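Local coordinates for protein putative fimbrium subunit Fim1C (Bacteroides uniformis, PDB 4K4K) that probably forms part of the tip of the fimbriae, surface filaments through which the bacterium adheres and builds biofilms, at residues 39-42 with 47-50; 102-107 with 115-120; 142-147 with 165-170; 228-233 with 253-258. One frame throughout, in Å; residues are numbered along the deposited sequence.

Contact 1: residues 39-42 with 47-50; sequences GIYM and ATDG
The beta hairpin of strands 37-44 and 47-57 brings Met42 and Asp49 opposite each other close to its turn. Their backbones are joined directly by one bond, from Asp49 N to Met42 O at 2.9 Å, and it is nearly straight (172° at the hydrogen). The return bond that would complete an antiparallel hydrogen-bonded pair is replaced by a water: Met42 N donates a hydrogen bond to water 1 at 3.0 Å, and the water donates in turn to Asp49 O at 3.1 Å. The chains therefore diverge slightly on that side, with both polar backbone atoms still satisfied. The two side chains lie alongside each other and point the same way. Met42, built as selenomethionine, leaves the backbone with CG anti to N (chi1 175°) and then bends at its third torsion, which brings CE to 3.7 Å from Asp49 CG. The carboxylate itself is held from outside by a salt bridge between Asp49 OD2 and Arg84 of the neighbouring strand 84-90, a residue that the Met42 side chain also touches. On the other face of the hairpin, Thr48 OG1 sits at the ring edge of Tyr41, in its plane, 3.8 Å from CD2, while the Tyr41 hydroxyl bonds to Asn100. The result is an antiparallel beta hairpin in which one pair near the turn is closed directly on one side and through a water on the other.

Contact 2: residues 102-107 with 115-120; sequences YTVDVS and IDLMGA
Leu117 is the bump, and it beds on a flat floor made by the Tyr102 ring and a methyl of Val104. The leucine fork straddles them: CD1 stands 3.6 Å above the centroid of the Tyr102 ring, only 9° off the normal, as a CH-pi contact, while CD2, at about the same height but beyond the ring's rim, meets Val104 CG2 at 3.7 Å. That Val104 methyl lies in the plane of the ring at its edge and continues the flat surface. Further along, the Ile115 branches divide too, CG2 resting 3.5 Å from Asp105 O and CD1 reaching Val106 CG1 at 4.1 Å, the two side chains crossing at about a right angle. A water fills the corner at the phenol end, 3.1 Å from Tyr102 OH and donating to Ile115 O at 2.9 Å. With an alanine in place of Tyr102, Leu117 CD1 would probably face a gap and the water would be likely to lose its hold on this strand. Asp105 and Ser107 form an Asx turn as strand 101-105 ends. Arg93 makes a cation-pi contact with Tyr102; strand 101-105 pairs with strand 164-177, whereas strand 118-126 runs between strands 84-90 and 132-150.

Contact 3: residues 142-147 with 165-170; sequences VKLDIT and VSISNQ
Leu144 and Ile167 make the closer of two methyl contacts, their CD1 atoms 3.8 Å apart. The side chains meet at about a right angle, and Ile167 gets there because its CG1 is anti to the backbone N (chi1 -173°), sending the long branch out across the gap. Two residues along each strand, Ile146 and Val165 reach toward each other tip to tip, Ile146 CD1 to Val165 CG1 at 4.1 Å, a somewhat looser touch. All four residues are buried, and Leu196 and Phe243 pack around them. The CA atoms of Leu144 and Ile167 are 10.0 Å apart, too far for backbone pairing: this is face-to-face packing of two sheet layers, the core of a beta sandwich, in keeping with the transthyretin-like clan to which the fimbrillins belong. The intervening residues turn to the outer surfaces and are partly exposed. On one layer Lys143 forms a salt bridge to Glu204; on the other, Ser166 OG bonds to Glu193 and Ser168 OG to the backbone of Ala217. At Asn169 the chain turns a corner in a left-handed backbone conformation (phi 45°), and this exposed residue bonds through ND2 to the carbonyl of Gly215.

Contact 4: residues 228-233 with 253-258; sequences QAFHWD and ITISKA
Phe230 presents a face of its ring to Ile255. The CG2 methyl stands 3.8 Å above the ring plane but shifted toward the rim, 24° off the normal, and its closest ring atom is Phe230 CE2 at 3.9 Å. The two side chains cross obliquely, in a CH-pi contact: chi1 of -54° sets Ile255 CG1 beside the backbone N and leaves CG2 anti to it, directed at the ring. The far end of the phenylalanine pushes on past the methyl to the backbone carbonyls of Ser256 and Lys257. Phe230 CE1 comes within 3.5 Å of Ser256 O at a slant, and Lys257 O lies near the ring plane at the edge, 4.1 Å from the same carbon. Val222, Leu225 and Val260 also pack against the phenylalanine. A serine at this position would probably leave the Ile255 methyl over a gap and the carbonyls of the turn without the ring beside them. The turn itself is held by Ser256 OG, bonded to Gly259 O. With their CA atoms 8.7 Å apart, Phe230 and Ile255 belong to facing layers, the hairpin of strands 217-222 and 228-233 against that of strands 247-256 and 259-268, an arrangement typical of a beta sandwich.

The four contacts follow one another in series along the chain and are spread through an elongated, all-beta molecule, with about 50 Å between the centres of contacts 1 and 4. Contact 1 lies on the opposite side of the chain's centre from contacts 3 and 4, and contact 2, whose own centre is about 6 Å from that of the chain, sits between. Strand 132-150 pairs with strand 118-126 of contact 2, carries half of contact 3, and runs parallel to strand 247-256 of contact 4. Contacts 3 and 4 touch directly, Thr147 O lying 2.8 Å from Ile253 N, a probable hydrogen bond. Strand 132-150 thus links contacts 2, 3 and 4, while contact 1 lies at the far end; the elongated shape is consistent with a component of a fimbrial tip.

Contact 1: residues 39-42 with 47-50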
loop_
_atom_site.group_PDB
_atom_site.type_symbol
_atom_site.label_atom_id
_atom_site.label_comp_id
_atom_site.label_asym_id
_atom_site.label_seq_id
_atom_site.Cartn_x
_atom_site.Cartn_y
_atom_site.Cartn_z
ATOM N N GLY A 39 2.371 -11.713 -7.061
ATOM C CA GLY A 39 2.468 -13.148 -6.816
ATOM C C GLY A 39 1.060 -13.713 -6.898
ATOM O O GLY A 39 0.156 -13.176 -6.262
ATOM N N ILE A 40 0.844 -14.753 -7.698
ATOM C CA ILE A 40 -0.485 -15.374 -7.848
ATOM C C ILE A 40 -0.441 -16.779 -7.330
ATOM O O ILE A 40 0.550 -17.509 -7.562
ATOM C CB ILE A 40 -0.958 -15.358 -9.343
ATOM C CG1 ILE A 40 -0.892 -13.915 -9.947
ATOM C CG2 ILE A 40 -2.373 -15.978 -9.509
ATOM C CD1 ILE A 40 -1.396 -13.771 -11.433
ATOM N N TYR A 41 -1.557 -17.192 -6.715
ATOM C CA TYR A 41 -1.788 -18.578 -6.293
ATOM C C TYR A 41 -3.054 -19.081 -6.925
ATOM O O TYR A 41 -4.076 -18.370 -6.913
ATOM C CB TYR A 41 -1.957 -18.702 -4.767
ATOM C CG TYR A 41 -0.724 -18.389 -3.953
ATOM C CD1 TYR A 41 -0.251 -17.081 -3.846
ATOM C CD2 TYR A 41 -0.118 -19.368 -3.168
ATOM C CE1 TYR A 41 0.874 -16.777 -3.076
ATOM C CE2 TYR A 41 0.982 -19.070 -2.356
ATOM C CZ TYR A 41 1.473 -17.770 -2.309
ATOM O OH TYR A 41 2.551 -17.490 -1.514
HETATM N N MSE A 42 -3.001 -20.320 -7.424
HETATM C CA MSE A 42 -4.201 -21.033 -7.865
HETATM C C MSE A 42 -4.515 -22.026 -6.751
HETATM O O MSE A 42 -3.643 -22.810 -6.377
HETATM C CB MSE A 42 -4.000 -21.739 -9.216
HETATM C CG MSE A 42 -5.211 -22.566 -9.604
HETATM SE SE MSE A 42 -5.063 -23.193 -11.470
HETATM C CE MSE A 42 -3.759 -24.477 -11.214
ATOM N N ALA A 47 -5.774 -25.612 -0.516
ATOM C CA ALA A 47 -4.509 -26.157 -0.994
ATOM C C ALA A 47 -3.995 -25.421 -2.205
ATOM O O ALA A 47 -4.768 -25.070 -3.101
ATOM C CB ALA A 47 -4.649 -27.640 -1.304
ATOM N N THR A 48 -2.682 -25.197 -2.238
ATOM C CA THR A 48 -2.076 -24.577 -3.408
ATOM C C THR A 48 -1.918 -25.639 -4.501
ATOM O O THR A 48 -1.393 -26.732 -4.233
ATOM C CB THR A 48 -0.736 -23.929 -3.039
ATOM O OG1 THR A 48 -0.971 -22.888 -2.084
ATOM C CG2 THR A 48 -0.045 -23.350 -4.249
ATOM N N ASP A 49 -2.412 -25.342 -5.706
ATOM C CA ASP A 49 -2.320 -26.276 -6.821
ATOM C C ASP A 49 -1.025 -25.985 -7.538
ATOM O O ASP A 49 -0.890 -24.892 -8.118
ATOM C CB ASP A 49 -3.551 -26.155 -7.730
ATOM C CG ASP A 49 -3.665 -27.233 -8.809
ATOM O OD1 ASP A 49 -2.618 -27.789 -9.219
ATOM O OD2 ASP A 49 -4.780 -27.463 -9.289
ATOM N N GLY A 50 -0.053 -26.913 -7.424
ATOM C CA GLY A 50 1.279 -26.687 -7.995
ATOM C C GLY A 50 2.068 -25.684 -7.160
ATOM O O GLY A 50 1.785 -25.532 -5.975
HETATM O O HOH W 1 -0.462 -21.885 -7.550
#

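Contact 2: residues 102-107 with 115-120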
loop_
_atom_site.group_PDB
_atom_site.type_symbol
_atom_site.label_atom_id
_atom_site.label_comp_id
_atom_site.label_asym_id
_atom_site.label_seq_id
_atom_site.Cartn_x
_atom_site.Cartn_y
_atom_site.Cartn_z
ATOM N N TYR A 102 3.695 -12.536 4.157
ATOM C CA TYR A 102 4.365 -11.305 3.750
ATOM C C TYR A 102 4.670 -10.518 5.023
ATOM O O TYR A 102 3.756 -10.241 5.816
ATOM C CB TYR A 102 3.463 -10.517 2.800
ATOM C CG TYR A 102 4.099 -9.266 2.248
ATOM C CD1 TYR A 102 4.182 -8.108 3.016
ATOM C CD2 TYR A 102 4.594 -9.225 0.943
ATOM C CE1 TYR A 102 4.744 -6.939 2.509
ATOM C CE2 TYR A 102 5.157 -8.048 0.421
ATOM C CZ TYR A 102 5.218 -6.905 1.211
ATOM O OH TYR A 102 5.719 -5.701 0.742
ATOM N N THR A 103 5.954 -10.189 5.240
ATOM C CA THR A 103 6.382 -9.435 6.432
ATOM C C THR A 103 6.510 -7.970 6.030
ATOM O O THR A 103 7.200 -7.656 5.063
ATOM C CB THR A 103 7.675 -10.018 7.035
ATOM O OG1 THR A 103 8.661 -10.102 6.006
ATOM C CG2 THR A 103 7.466 -11.414 7.635
ATOM N N VAL A 104 5.760 -7.095 6.710
ATOM C CA VAL A 104 5.718 -5.658 6.464
ATOM C C VAL A 104 6.732 -4.955 7.350
ATOM O O VAL A 104 6.730 -5.193 8.557
ATOM C CB VAL A 104 4.282 -5.076 6.759
ATOM C CG1 VAL A 104 4.236 -3.561 6.608
ATOM C CG2 VAL A 104 3.190 -5.731 5.904
ATOM N N ASP A 105 7.498 -4.017 6.787
ATOM C CA ASP A 105 8.387 -3.131 7.533
ATOM C C ASP A 105 8.237 -1.737 6.908
ATOM O O ASP A 105 8.524 -1.576 5.729
ATOM C CB ASP A 105 9.855 -3.628 7.548
ATOM C CG ASP A 105 10.821 -2.759 8.347
ATOM O OD1 ASP A 105 10.382 -1.713 8.904
ATOM O OD2 ASP A 105 12.020 -3.099 8.392
ATOM N N VAL A 106 7.640 -0.787 7.641
ATOM C CA VAL A 106 7.400 0.562 7.102
ATOM C C VAL A 106 8.462 1.557 7.657
ATOM O O VAL A 106 8.262 2.765 7.505
ATOM C CB VAL A 106 5.939 1.076 7.312
ATOM C CG1 VAL A 106 4.917 0.240 6.507
ATOM C CG2 VAL A 106 5.565 1.136 8.798
ATOM N N SER A 107 9.588 1.055 8.269
ATOM C CA SER A 107 10.677 1.913 8.785
ATOM C C SER A 107 11.336 2.695 7.662
ATOM O O SER A 107 11.828 3.801 7.894
ATOM C CB SER A 107 11.741 1.084 9.501
ATOM O OG SER A 107 11.210 0.349 10.591
ATOM N N ILE A 115 6.743 -0.594 -0.266
ATOM C CA ILE A 115 6.110 -0.975 1.005
ATOM C C ILE A 115 4.568 -0.924 0.882
ATOM O O ILE A 115 3.876 -1.167 1.860
ATOM C CB ILE A 115 6.626 -0.130 2.207
ATOM C CG1 ILE A 115 6.336 1.399 2.002
ATOM C CG2 ILE A 115 8.106 -0.424 2.474
ATOM C CD1 ILE A 115 6.510 2.289 3.285
ATOM N N ASP A 116 4.041 -0.596 -0.302
ATOM C CA ASP A 116 2.610 -0.494 -0.516
ATOM C C ASP A 116 2.001 -1.904 -0.712
ATOM O O ASP A 116 1.681 -2.305 -1.825
ATOM C CB ASP A 116 2.328 0.422 -1.717
ATOM C CG ASP A 116 0.871 0.751 -1.897
ATOM O OD1 ASP A 116 0.042 0.320 -1.037
ATOM O OD2 ASP A 116 0.532 1.363 -2.926
ATOM N N LEU A 117 1.807 -2.626 0.394
ATOM C CA LEU A 117 1.251 -3.986 0.350
ATOM C C LEU A 117 -0.214 -3.934 -0.093
ATOM O O LEU A 117 -1.027 -3.181 0.473
ATOM C CB LEU A 117 1.369 -4.620 1.750
ATOM C CG LEU A 117 0.643 -5.971 1.940
ATOM C CD1 LEU A 117 1.273 -7.083 1.068
ATOM C CD2 LEU A 117 0.537 -6.338 3.446
HETATM N N MSE A 118 -0.547 -4.722 -1.105
HETATM C CA MSE A 118 -1.919 -4.830 -1.599
HETATM C C MSE A 118 -2.278 -6.296 -1.748
HETATM O O MSE A 118 -1.407 -7.114 -2.076
HETATM C CB MSE A 118 -2.111 -4.114 -2.963
HETATM C CG MSE A 118 -1.680 -2.633 -2.946
HETATM SE SE MSE A 118 -2.244 -1.767 -4.585
HETATM C CE MSE A 118 -1.239 -2.663 -5.862
ATOM N N GLY A 119 -3.549 -6.602 -1.541
ATOM C CA GLY A 119 -4.071 -7.955 -1.729
ATOM C C GLY A 119 -5.262 -7.920 -2.671
ATOM O O GLY A 119 -6.072 -6.993 -2.623
ATOM N N ALA A 120 -5.350 -8.918 -3.570
ATOM C CA ALA A 120 -6.491 -9.023 -4.494
ATOM C C ALA A 120 -7.573 -9.863 -3.832
ATOM O O ALA A 120 -7.251 -10.910 -3.287
ATOM C CB ALA A 120 -6.061 -9.678 -5.813
HETATM O O HOH W 2 4.966 -3.638 2.897
#

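Contact 3: residues 142-147 with 165-170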
loop_
_atom_site.group_PDB
_atom_site.type_symbol
_atom_site.label_atom_id
_atom_site.label_comp_id
_atom_site.label_asym_id
_atom_site.label_seq_id
_atom_site.Cartn_x
_atom_site.Cartn_y
_atom_site.Cartn_z
ATOM N N VAL A 142 -1.995 2.113 5.280
ATOM C CA VAL A 142 -2.649 3.428 5.354
ATOM C C VAL A 142 -1.763 4.481 4.697
ATOM O O VAL A 142 -0.565 4.520 4.953
ATOM C CB VAL A 142 -2.916 3.758 6.846
ATOM C CG1 VAL A 142 -3.438 5.195 7.029
ATOM C CG2 VAL A 142 -3.861 2.739 7.485
ATOM N N LYS A 143 -2.364 5.340 3.861
ATOM C CA LYS A 143 -1.623 6.388 3.186
ATOM C C LYS A 143 -1.844 7.727 3.883
ATOM O O LYS A 143 -2.983 8.085 4.198
ATOM C CB LYS A 143 -2.057 6.480 1.708
ATOM C CG LYS A 143 -1.364 7.580 0.867
ATOM C CD LYS A 143 0.063 7.226 0.556
ATOM C CE LYS A 143 0.725 8.292 -0.296
ATOM N NZ LYS A 143 2.044 7.834 -0.800
ATOM N N LEU A 144 -0.751 8.466 4.106
ATOM C CA LEU A 144 -0.819 9.840 4.632
ATOM C C LEU A 144 -0.417 10.773 3.506
ATOM O O LEU A 144 0.629 10.563 2.888
ATOM C CB LEU A 144 0.077 10.051 5.865
ATOM C CG LEU A 144 -0.096 9.060 7.035
ATOM C CD1 LEU A 144 0.843 9.418 8.182
ATOM C CD2 LEU A 144 -1.560 8.978 7.512
ATOM N N ASP A 145 -1.249 11.789 3.226
ATOM C CA ASP A 145 -1.025 12.745 2.151
ATOM C C ASP A 145 -1.121 14.126 2.786
ATOM O O ASP A 145 -2.194 14.522 3.225
ATOM C CB ASP A 145 -2.068 12.518 1.034
ATOM C CG ASP A 145 -1.851 13.340 -0.229
ATOM O OD1 ASP A 145 -1.634 14.567 -0.114
ATOM O OD2 ASP A 145 -2.003 12.782 -1.331
ATOM N N ILE A 146 0.008 14.817 2.897
ATOM C CA ILE A 146 0.064 16.097 3.596
ATOM C C ILE A 146 0.426 17.222 2.640
ATOM O O ILE A 146 1.387 17.122 1.872
ATOM C CB ILE A 146 1.074 15.960 4.780
ATOM C CG1 ILE A 146 0.545 14.930 5.817
ATOM C CG2 ILE A 146 1.423 17.318 5.436
ATOM C CD1 ILE A 146 1.549 14.334 6.707
ATOM N N THR A 147 -0.351 18.317 2.714
ATOM C CA THR A 147 -0.079 19.522 1.950
ATOM C C THR A 147 0.223 20.607 2.967
ATOM O O THR A 147 -0.549 20.789 3.910
ATOM C CB THR A 147 -1.270 19.867 1.041
ATOM O OG1 THR A 147 -1.567 18.726 0.247
ATOM C CG2 THR A 147 -0.993 21.042 0.128
ATOM N N VAL A 165 8.806 16.631 7.683
ATOM C CA VAL A 165 7.634 16.123 8.388
ATOM C C VAL A 165 7.932 14.728 8.898
ATOM O O VAL A 165 8.415 13.889 8.132
ATOM C CB VAL A 165 6.359 16.116 7.468
ATOM C CG1 VAL A 165 5.086 15.766 8.257
ATOM C CG2 VAL A 165 6.186 17.442 6.737
ATOM N N SER A 166 7.576 14.456 10.151
ATOM C CA SER A 166 7.681 13.111 10.711
ATOM C C SER A 166 6.441 12.821 11.552
ATOM O O SER A 166 5.725 13.751 11.934
ATOM C CB SER A 166 8.967 12.958 11.522
ATOM O OG SER A 166 8.903 13.740 12.701
ATOM N N ILE A 167 6.161 11.542 11.804
ATOM C CA ILE A 167 5.035 11.118 12.645
ATOM C C ILE A 167 5.610 10.255 13.765
ATOM O O ILE A 167 6.472 9.408 13.514
ATOM C CB ILE A 167 3.893 10.425 11.845
ATOM C CG1 ILE A 167 2.655 10.160 12.739
ATOM C CG2 ILE A 167 4.365 9.164 11.072
ATOM C CD1 ILE A 167 1.365 9.634 11.978
ATOM N N SER A 168 5.157 10.493 14.999
ATOM C CA SER A 168 5.671 9.818 16.183
ATOM C C SER A 168 4.894 8.560 16.563
ATOM O O SER A 168 3.768 8.337 16.118
ATOM C CB SER A 168 5.650 10.780 17.376
ATOM O OG SER A 168 4.307 11.023 17.772
ATOM N N ASN A 169 5.525 7.775 17.447
ATOM C CA ASN A 169 5.042 6.573 18.120
ATOM C C ASN A 169 4.332 5.622 17.152
ATOM O O ASN A 169 3.161 5.248 17.308
ATOM C CB ASN A 169 4.177 6.948 19.309
ATOM C CG ASN A 169 4.961 7.830 20.277
ATOM O OD1 ASN A 169 6.102 7.528 20.666
ATOM N ND2 ASN A 169 4.438 9.005 20.556
ATOM N N GLN A 170 5.082 5.239 16.141
ATOM C CA GLN A 170 4.583 4.312 15.138
ATOM C C GLN A 170 5.052 2.908 15.374
ATOM O O GLN A 170 6.238 2.694 15.645
ATOM C CB GLN A 170 5.061 4.723 13.730
ATOM C CG GLN A 170 4.558 6.078 13.260
ATOM C CD GLN A 170 3.061 6.127 13.152
ATOM O OE1 GLN A 170 2.382 6.818 13.925
ATOM N NE2 GLN A 170 2.501 5.352 12.235
#

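Contact 4: residues 228-233 with 253-258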
loop_
_atom_site.group_PDB
_atom_site.type_symbol
_atom_site.label_atom_id
_atom_site.label_comp_id
_atom_site.label_asym_id
_atom_site.label_seq_id
_atom_site.Cartn_x
_atom_site.Cartn_y
_atom_site.Cartn_z
ATOM N N GLN A 228 12.878 25.745 13.855
ATOM C CA GLN A 228 11.810 25.596 14.846
ATOM C C GLN A 228 10.886 24.449 14.471
ATOM O O GLN A 228 10.554 24.277 13.289
ATOM C CB GLN A 228 10.999 26.885 15.012
ATOM C CG GLN A 228 10.182 26.927 16.305
ATOM C CD GLN A 228 9.527 28.262 16.552
ATOM O OE1 GLN A 228 9.632 29.200 15.754
ATOM N NE2 GLN A 228 8.846 28.381 17.682
ATOM N N ALA A 229 10.491 23.663 15.488
ATOM C CA ALA A 229 9.615 22.515 15.306
ATOM C C ALA A 229 8.233 22.763 15.897
ATOM O O ALA A 229 8.110 23.173 17.051
ATOM C CB ALA A 229 10.233 21.271 15.924
ATOM N N PHE A 230 7.201 22.536 15.073
ATOM C CA PHE A 230 5.779 22.605 15.420
ATOM C C PHE A 230 5.269 21.188 15.548
ATOM O O PHE A 230 5.649 20.349 14.725
ATOM C CB PHE A 230 4.986 23.337 14.335
ATOM C CG PHE A 230 5.343 24.779 14.111
ATOM C CD1 PHE A 230 4.702 25.782 14.814
ATOM C CD2 PHE A 230 6.282 25.135 13.154
ATOM C CE1 PHE A 230 5.033 27.116 14.606
ATOM C CE2 PHE A 230 6.605 26.474 12.940
ATOM C CZ PHE A 230 5.970 27.454 13.661
ATOM N N HIS A 231 4.440 20.912 16.570
ATOM C CA HIS A 231 3.866 19.586 16.821
ATOM C C HIS A 231 2.358 19.659 16.771
ATOM O O HIS A 231 1.770 20.628 17.263
ATOM C CB HIS A 231 4.339 19.025 18.174
ATOM C CG HIS A 231 5.821 19.146 18.386
ATOM N ND1 HIS A 231 6.698 18.173 17.933
ATOM C CD2 HIS A 231 6.539 20.148 18.953
ATOM C CE1 HIS A 231 7.911 18.599 18.258
ATOM N NE2 HIS A 231 7.868 19.788 18.861
ATOM N N TRP A 232 1.718 18.653 16.161
ATOM C CA TRP A 232 0.264 18.620 16.066
ATOM C C TRP A 232 -0.225 17.206 16.351
ATOM O O TRP A 232 0.304 16.250 15.778
ATOM C CB TRP A 232 -0.204 19.126 14.694
ATOM C CG TRP A 232 -1.686 18.972 14.473
ATOM C CD1 TRP A 232 -2.683 19.782 14.940
ATOM C CD2 TRP A 232 -2.328 17.905 13.768
ATOM N NE1 TRP A 232 -3.912 19.287 14.561
ATOM C CE2 TRP A 232 -3.723 18.129 13.845
ATOM C CE3 TRP A 232 -1.859 16.769 13.078
ATOM C CZ2 TRP A 232 -4.650 17.276 13.233
ATOM C CZ3 TRP A 232 -2.778 15.934 12.462
ATOM C CH2 TRP A 232 -4.152 16.190 12.537
ATOM N N ASP A 233 -1.213 17.072 17.257
ATOM C CA ASP A 233 -1.734 15.760 17.640
ATOM C C ASP A 233 -2.693 15.204 16.588
ATOM O O ASP A 233 -3.756 15.781 16.319
ATOM C CB ASP A 233 -2.398 15.798 19.036
ATOM C CG ASP A 233 -1.445 15.427 20.175
ATOM O OD1 ASP A 233 -0.615 14.490 19.988
ATOM O OD2 ASP A 233 -1.554 16.039 21.264
ATOM N N ILE A 253 -2.085 21.452 6.124
ATOM C CA ILE A 253 -1.451 22.102 7.260
ATOM C C ILE A 253 -1.220 23.564 6.955
ATOM O O ILE A 253 -0.505 23.877 6.005
ATOM C CB ILE A 253 -0.095 21.396 7.595
ATOM C CG1 ILE A 253 -0.147 19.843 7.462
ATOM C CG2 ILE A 253 0.533 21.900 8.904
ATOM C CD1 ILE A 253 -0.882 19.099 8.474
ATOM N N THR A 254 -1.801 24.457 7.758
ATOM C CA THR A 254 -1.537 25.878 7.609
ATOM C C THR A 254 -0.587 26.285 8.734
ATOM O O THR A 254 -0.948 26.214 9.913
ATOM C CB THR A 254 -2.824 26.727 7.578
ATOM O OG1 THR A 254 -3.674 26.240 6.543
ATOM C CG2 THR A 254 -2.517 28.207 7.325
ATOM N N ILE A 255 0.596 26.766 8.371
ATOM C CA ILE A 255 1.583 27.143 9.367
ATOM C C ILE A 255 1.651 28.662 9.537
ATOM O O ILE A 255 1.753 29.419 8.561
ATOM C CB ILE A 255 2.972 26.540 9.033
ATOM C CG1 ILE A 255 2.880 24.992 8.839
ATOM C CG2 ILE A 255 4.031 26.935 10.099
ATOM C CD1 ILE A 255 4.244 24.295 8.481
ATOM N N SER A 256 1.622 29.094 10.808
ATOM C CA SER A 256 1.752 30.479 11.219
ATOM C C SER A 256 2.843 30.558 12.302
ATOM O O SER A 256 3.232 29.518 12.831
ATOM C CB SER A 256 0.403 30.998 11.718
ATOM O OG SER A 256 0.175 30.690 13.080
ATOM N N LYS A 257 3.341 31.749 12.627
ATOM C CA LYS A 257 4.330 31.893 13.697
ATOM C C LYS A 257 3.701 31.479 15.046
ATOM O O LYS A 257 4.385 30.929 15.898
ATOM C CB LYS A 257 4.860 33.326 13.766
ATOM C CG LYS A 257 5.924 33.625 12.720
ATOM C CD LYS A 257 6.448 35.058 12.882
ATOM C CE LYS A 257 7.632 35.350 11.989
ATOM N NZ LYS A 257 8.209 36.702 12.273
ATOM N N ALA A 258 2.384 31.688 15.200
ATOM C CA ALA A 258 1.645 31.350 16.403
ATOM C C ALA A 258 1.388 29.833 16.535
ATOM O O ALA A 258 1.050 29.374 17.625
ATOM C CB ALA A 258 0.326 32.099 16.417
#